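Local coordinates for chromosome replication initiation protein (Geobacillus kaustophilus, PDB 2VN2) that probably helps to start chromosome replication as a primosome component, represented here by its N-terminal domain, at residues A[3-6]-A[7-10]; A[22-25]-A[26-29]; A[107-110]-A[111-115]. One frame throughout, in Å; residues are numbered along the deposited sequence.

The three contacts follow one another along the chain, and each is local. Interaction 1 runs along helix 3-11, interaction 2 lies mostly in the loop after helix 19-22, and interaction 3 lies on helix 100-116. Centres of interactions 2 and 3 are about 13 Å apart, and a single magnesium ion joins loop and helix within one chain, taking His-24 and Gln-27 from the former and His-109 and Gln-113 from the latter. Interaction 1 lies far off, its centre about 36 Å and 43 Å from the centres of interactions 2 and 3. Its helix packs among the other subunits of the four-chain assembly, which interactions 2 and 3 also border.

Interaction 1. Residues A[3-6]-A[7-10]; sequences KKKV and AEWL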
# COMPACT_ATOMS: atom_id res chain seq x y z
N LYS A 3 8.61 8.29 -22.28
CA LYS A 3 7.38 8.52 -21.50
C LYS A 3 6.33 7.37 -21.36
O LYS A 3 5.81 7.17 -20.28
CB LYS A 3 6.70 9.85 -21.92
CG LYS A 3 7.39 11.14 -21.45
CD LYS A 3 6.51 12.33 -21.73
CE LYS A 3 7.34 13.59 -21.82
NZ LYS A 3 6.71 14.72 -22.64
N LYS A 4 6.04 6.61 -22.41
CA LYS A 4 5.10 5.49 -22.33
C LYS A 4 5.63 4.37 -21.42
O LYS A 4 4.90 3.54 -20.85
CB LYS A 4 4.86 4.95 -23.74
CG LYS A 4 3.52 4.24 -24.03
CD LYS A 4 2.84 4.81 -25.36
CE LYS A 4 1.96 3.74 -26.09
NZ LYS A 4 1.47 2.66 -25.08
N LYS A 5 6.94 4.36 -21.28
CA LYS A 5 7.65 3.32 -20.56
C LYS A 5 7.63 3.64 -19.05
O LYS A 5 7.37 2.79 -18.22
CB LYS A 5 9.13 3.26 -21.11
CG LYS A 5 9.81 2.03 -20.82
CD LYS A 5 9.06 0.88 -21.37
CE LYS A 5 8.97 -0.15 -20.27
NZ LYS A 5 9.12 -1.47 -20.94
N VAL A 6 7.92 4.89 -18.77
CA VAL A 6 7.88 5.41 -17.44
C VAL A 6 6.54 5.21 -16.84
O VAL A 6 6.48 4.71 -15.71
CB VAL A 6 8.22 6.84 -17.38
CG1 VAL A 6 8.05 7.31 -16.01
CG2 VAL A 6 9.69 6.97 -17.66
N ALA A 7 5.48 5.55 -17.61
CA ALA A 7 4.08 5.38 -17.25
C ALA A 7 3.81 3.92 -16.94
O ALA A 7 3.18 3.63 -15.90
CB ALA A 7 3.16 5.90 -18.28
N GLU A 8 4.31 3.01 -17.78
CA GLU A 8 4.15 1.55 -17.50
C GLU A 8 4.92 1.15 -16.25
O GLU A 8 4.39 0.39 -15.48
CB GLU A 8 4.57 0.63 -18.66
CG GLU A 8 4.82 -0.85 -18.15
CD GLU A 8 5.78 -1.74 -19.06
OE1 GLU A 8 5.89 -1.34 -20.28
OE2 GLU A 8 6.38 -2.78 -18.51
N TRP A 9 6.12 1.72 -15.98
CA TRP A 9 6.68 1.47 -14.70
C TRP A 9 5.81 1.96 -13.55
O TRP A 9 5.58 1.17 -12.61
CB TRP A 9 8.15 1.90 -14.50
CG TRP A 9 9.05 1.31 -15.52
CD1 TRP A 9 8.89 0.12 -16.15
CD2 TRP A 9 10.17 1.95 -16.09
NE1 TRP A 9 9.89 -0.04 -17.09
CE2 TRP A 9 10.70 1.08 -17.06
CE3 TRP A 9 10.83 3.15 -15.83
CZ2 TRP A 9 11.83 1.42 -17.83
CZ3 TRP A 9 12.05 3.47 -16.57
CH2 TRP A 9 12.49 2.63 -17.54
N LEU A 10 5.36 3.23 -13.61
CA LEU A 10 4.60 3.82 -12.57
C LEU A 10 3.27 3.16 -12.29
O LEU A 10 2.85 3.16 -11.11
CB LEU A 10 4.39 5.30 -12.79
CG LEU A 10 5.67 6.16 -12.75
CD1 LEU A 10 5.37 7.71 -13.03
CD2 LEU A 10 6.37 6.04 -11.40
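Lys-5 reaches along helix 3-11 toward both Glu-8 and Trp-9, one turn further on. Its CB points away from residues 7-10, but CG stands anti to the backbone N (chi1 -161°) and the later atoms bring the chain back: Lys-5 CG comes to 3.7 Å from CZ2 of Trp-9. The chain bends at each later torsion, and Lys-5 CD passes 4.0 Å from Glu-8 OE1. Lys-5 CE touches both partners, 3.3 Å from Trp-9 NE1 and equally near Glu-8 OE1. At the tip, NZ of Lys-5 meets OE1 of Glu-8 at 3.3 Å in a salt bridge whose hydrogen bond is weak. A lysine suits this place because its methylenes can lie against the indole while its charge reaches the carboxylate; the Glu-8 chain runs alongside, pointing the same way.

Lys-5 O accepts the backbone N-H of Trp-9 at 2.8 Å. The same Lys-5 O lies over one face of the Trp-9 indole, 3.5 Å above its plane toward the rim. On the apolar side, Val-6 CG1 rests 4.0 Å from Leu-10 CD1. That side faces other subunits, with Val-6 buried: Val-6 and Leu-10 pack on Val-107 in helix 100-116 of the second subunit, Trp-9 meets Tyr-111 of the third edge-to-face, and helix 3-11 of the fourth brings its own Val-6 and Leu-10 against their counterparts here.

Interaction 2. Residues A[22-25]-A[26-29]; sequences LGHY and KQLG. With MG (magnesium ion), chain E.
His-24 and Gln-27 run side by side to a shared magnesium ion, their ring and amide planes 28° apart. The imidazole, its CG anti to the carbonyl carbon (chi1 -58°), binds through His-24 ND1, at 2.3 Å from the metal, while the Gln-27 amide brings its polar end against the same ion. Histidine offers a ring nitrogen close to the backbone; glutamine has the length to come in from three residues later.

Behind this first shell, the backbone coils tightly enough to bring the two side chains together. The N-H of Leu-28 makes weak hydrogen bonds to His-24 O and to Tyr-25 O, each 3.1 Å long and well bent. Residues Lys-26 to Gly-29 then form a type I turn, closed by Gly-29 N to Lys-26 O at 2.8 Å. Gly-29 has a positive phi (86°), easy for a residue without CB. Two waters brace the bend: one joins Leu-22 O to Lys-26 N and lies over a face of the Tyr-25 ring, the other joins Gly-23 O to Gln-27 N.

Further out, the Tyr-25 hydroxyl bonds to Glu-32 of its own chain and to His-40 of the third subunit, and Lys-26 NZ to Glu-59 O of that subunit. With His-109 and Gln-113 from helix 100-116, the arrangement makes a two-histidine, two-glutamine metal site that fastens an interhelical loop to the last helix of this DnaD N-terminal domain.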
# COMPACT_ATOMS: atom_id res chain seq x y z
N LEU A 22 5.28 -6.92 9.60
CA LEU A 22 6.64 -6.45 9.75
C LEU A 22 7.09 -6.35 11.17
O LEU A 22 8.20 -6.70 11.48
CB LEU A 22 6.68 -5.06 9.13
CG LEU A 22 8.02 -4.57 8.74
CD1 LEU A 22 8.63 -5.54 7.81
CD2 LEU A 22 7.78 -3.22 8.06
N GLY A 23 6.23 -5.89 12.06
CA GLY A 23 6.61 -5.73 13.44
C GLY A 23 6.68 -7.04 14.26
O GLY A 23 7.13 -7.04 15.42
N HIS A 24 6.22 -8.15 13.71
CA HIS A 24 6.04 -9.35 14.52
C HIS A 24 6.28 -10.64 13.82
O HIS A 24 6.04 -11.62 14.40
CB HIS A 24 4.59 -9.43 15.05
CG HIS A 24 4.18 -8.24 15.88
ND1 HIS A 24 4.36 -8.18 17.26
CD2 HIS A 24 3.61 -7.06 15.52
CE1 HIS A 24 3.89 -7.01 17.71
NE2 HIS A 24 3.48 -6.29 16.67
N TYR A 25 6.73 -10.65 12.57
CA TYR A 25 6.96 -11.91 11.89
C TYR A 25 8.02 -12.75 12.58
O TYR A 25 7.92 -13.93 12.53
CB TYR A 25 7.35 -11.71 10.42
CG TYR A 25 8.73 -11.11 10.23
CD1 TYR A 25 9.89 -11.94 10.12
CD2 TYR A 25 8.88 -9.71 10.18
CE1 TYR A 25 11.16 -11.36 10.01
CE2 TYR A 25 10.17 -9.12 9.99
CZ TYR A 25 11.29 -9.95 9.92
OH TYR A 25 12.50 -9.36 9.74
N LYS A 26 9.07 -12.15 13.15
CA LYS A 26 10.14 -12.92 13.92
C LYS A 26 9.56 -13.59 15.14
O LYS A 26 9.72 -14.79 15.33
CB LYS A 26 11.39 -12.04 14.29
CG LYS A 26 12.19 -12.52 15.48
CD LYS A 26 12.62 -11.31 16.33
CE LYS A 26 13.86 -11.69 17.21
NZ LYS A 26 14.63 -10.42 17.84
N GLN A 27 8.84 -12.82 15.93
CA GLN A 27 8.07 -13.38 17.00
C GLN A 27 7.10 -14.48 16.57
O GLN A 27 6.67 -15.22 17.44
CB GLN A 27 7.28 -12.28 17.75
CG GLN A 27 7.98 -11.67 18.98
CD GLN A 27 7.45 -10.17 19.44
OE1 GLN A 27 7.46 -9.15 18.68
NE2 GLN A 27 6.96 -10.11 20.72
N LEU A 28 6.67 -14.55 15.30
CA LEU A 28 5.81 -15.67 14.85
C LEU A 28 6.67 -16.84 14.41
O LEU A 28 6.14 -17.82 14.00
CB LEU A 28 4.90 -15.29 13.68
CG LEU A 28 3.71 -14.31 13.84
CD1 LEU A 28 3.05 -13.88 12.51
CD2 LEU A 28 2.65 -14.89 14.73
N GLY A 29 8.00 -16.76 14.45
CA GLY A 29 8.79 -17.87 13.94
C GLY A 29 9.06 -17.82 12.46
O GLY A 29 9.50 -18.82 11.88
MG MG E . 5.09 -9.04 19.27
O HOH W 1 9.43 -8.89 13.24
O HOH W 2 9.11 -9.62 15.29

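Interaction 3. Residues A[107-110]-A[111-115]; sequences VHHL and YTQAA. With MG (magnesium ion), chain E.
Val-107 to Leu-110 accept the backbone N-H groups of Tyr-111 to Ala-114 in regular alpha-helical i to i+4 bonds, of which Gln-113 N to His-109 O, 3.0 Å, is the straightest at 180°. This spacing puts His-109 and Gln-113 on one face of helix 100-116. The ring of His-109, with CG trans to the backbone N (chi1 -176°), reaches out from the helix, its end coming nearer Gln-113, and binds magnesium through NE2 at 2.2 Å. Gln-113 bends at chi2 to bring its amide to the same ion, nearly perpendicular to the imidazole, with 86° between the planes.

On another face Thr-112 turns back: its OG1 gives a hydrogen bond to His-108 O at 3.0 Å, while its backbone N bonds to the same oxygen from the opposite face of the carbonyl plane. The hydroxyl's proton is thus used within the helix. Tyr-111 leads away to the third subunit, where its OH makes a weak hydrogen bond with Glu-2 N of that subunit.

His-24 and Gln-27 complete the magnesium site. The protein ligands named carry no carboxylate, so the positive charge is probably met by neutral donors. Two imidazole nitrogens are unusual for magnesium, which usually prefers oxygen donors; the site joins the 22-29 loop to helix 100-116.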
# COMPACT_ATOMS: atom_id res chain seq x y z
N VAL A 107 -3.18 -12.44 15.25
CA VAL A 107 -4.16 -11.86 16.07
C VAL A 107 -4.02 -12.45 17.50
O VAL A 107 -4.20 -11.74 18.46
CB VAL A 107 -5.65 -11.97 15.48
CG1 VAL A 107 -6.74 -11.74 16.60
CG2 VAL A 107 -5.85 -10.96 14.34
N HIS A 108 -3.73 -13.74 17.60
CA HIS A 108 -3.64 -14.39 18.89
C HIS A 108 -2.42 -13.86 19.64
O HIS A 108 -2.51 -13.53 20.80
CB HIS A 108 -3.59 -15.92 18.67
CG HIS A 108 -3.54 -16.67 19.96
ND1 HIS A 108 -4.68 -17.11 20.61
CD2 HIS A 108 -2.49 -17.02 20.75
CE1 HIS A 108 -4.33 -17.73 21.73
NE2 HIS A 108 -3.00 -17.70 21.83
N HIS A 109 -1.32 -13.62 18.92
CA HIS A 109 -0.19 -12.90 19.47
C HIS A 109 -0.46 -11.49 19.89
O HIS A 109 -0.05 -11.14 20.96
CB HIS A 109 0.93 -12.77 18.43
CG HIS A 109 2.14 -12.14 18.97
ND1 HIS A 109 3.12 -12.85 19.65
CD2 HIS A 109 2.56 -10.85 18.94
CE1 HIS A 109 4.07 -12.02 20.03
NE2 HIS A 109 3.76 -10.81 19.60
N LEU A 110 -1.03 -10.65 19.02
CA LEU A 110 -1.36 -9.30 19.38
C LEU A 110 -2.23 -9.22 20.59
O LEU A 110 -2.13 -8.27 21.37
CB LEU A 110 -2.06 -8.54 18.24
CG LEU A 110 -1.25 -8.31 16.97
CD1 LEU A 110 -2.10 -7.90 15.76
CD2 LEU A 110 -0.21 -7.28 17.19
N TYR A 111 -3.16 -10.15 20.68
CA TYR A 111 -4.08 -10.23 21.77
C TYR A 111 -3.43 -10.51 23.15
O TYR A 111 -3.77 -9.95 24.15
CB TYR A 111 -5.08 -11.32 21.52
CG TYR A 111 -6.37 -10.82 21.99
CD1 TYR A 111 -6.94 -9.73 21.33
CD2 TYR A 111 -7.00 -11.33 23.13
CE1 TYR A 111 -8.12 -9.15 21.73
CE2 TYR A 111 -8.22 -10.75 23.57
CZ TYR A 111 -8.79 -9.64 22.83
OH TYR A 111 -10.03 -8.97 23.16
N THR A 112 -2.53 -11.45 23.14
CA THR A 112 -1.70 -11.85 24.28
C THR A 112 -0.76 -10.74 24.68
O THR A 112 -0.72 -10.43 25.84
CB THR A 112 -0.97 -13.16 23.88
OG1 THR A 112 -1.97 -14.17 23.72
CG2 THR A 112 0.17 -13.58 24.89
N GLN A 113 -0.05 -10.10 23.74
CA GLN A 113 0.75 -8.89 24.06
C GLN A 113 -0.09 -7.76 24.69
O GLN A 113 0.42 -7.04 25.53
CB GLN A 113 1.40 -8.38 22.76
CG GLN A 113 2.87 -7.71 22.67
CD GLN A 113 3.67 -8.15 21.30
OE1 GLN A 113 3.39 -7.78 20.11
NE2 GLN A 113 4.71 -8.96 21.56
N ALA A 114 -1.34 -7.52 24.24
CA ALA A 114 -2.19 -6.44 24.71
C ALA A 114 -2.51 -6.66 26.23
O ALA A 114 -2.41 -5.72 27.03
CB ALA A 114 -3.50 -6.39 23.89
N ALA A 115 -2.90 -7.89 26.56
CA ALA A 115 -3.30 -8.31 27.87
C ALA A 115 -2.21 -8.28 28.92
O ALA A 115 -2.49 -7.95 30.09
CB ALA A 115 -3.86 -9.70 27.78
MG MG E . 5.09 -9.04 19.27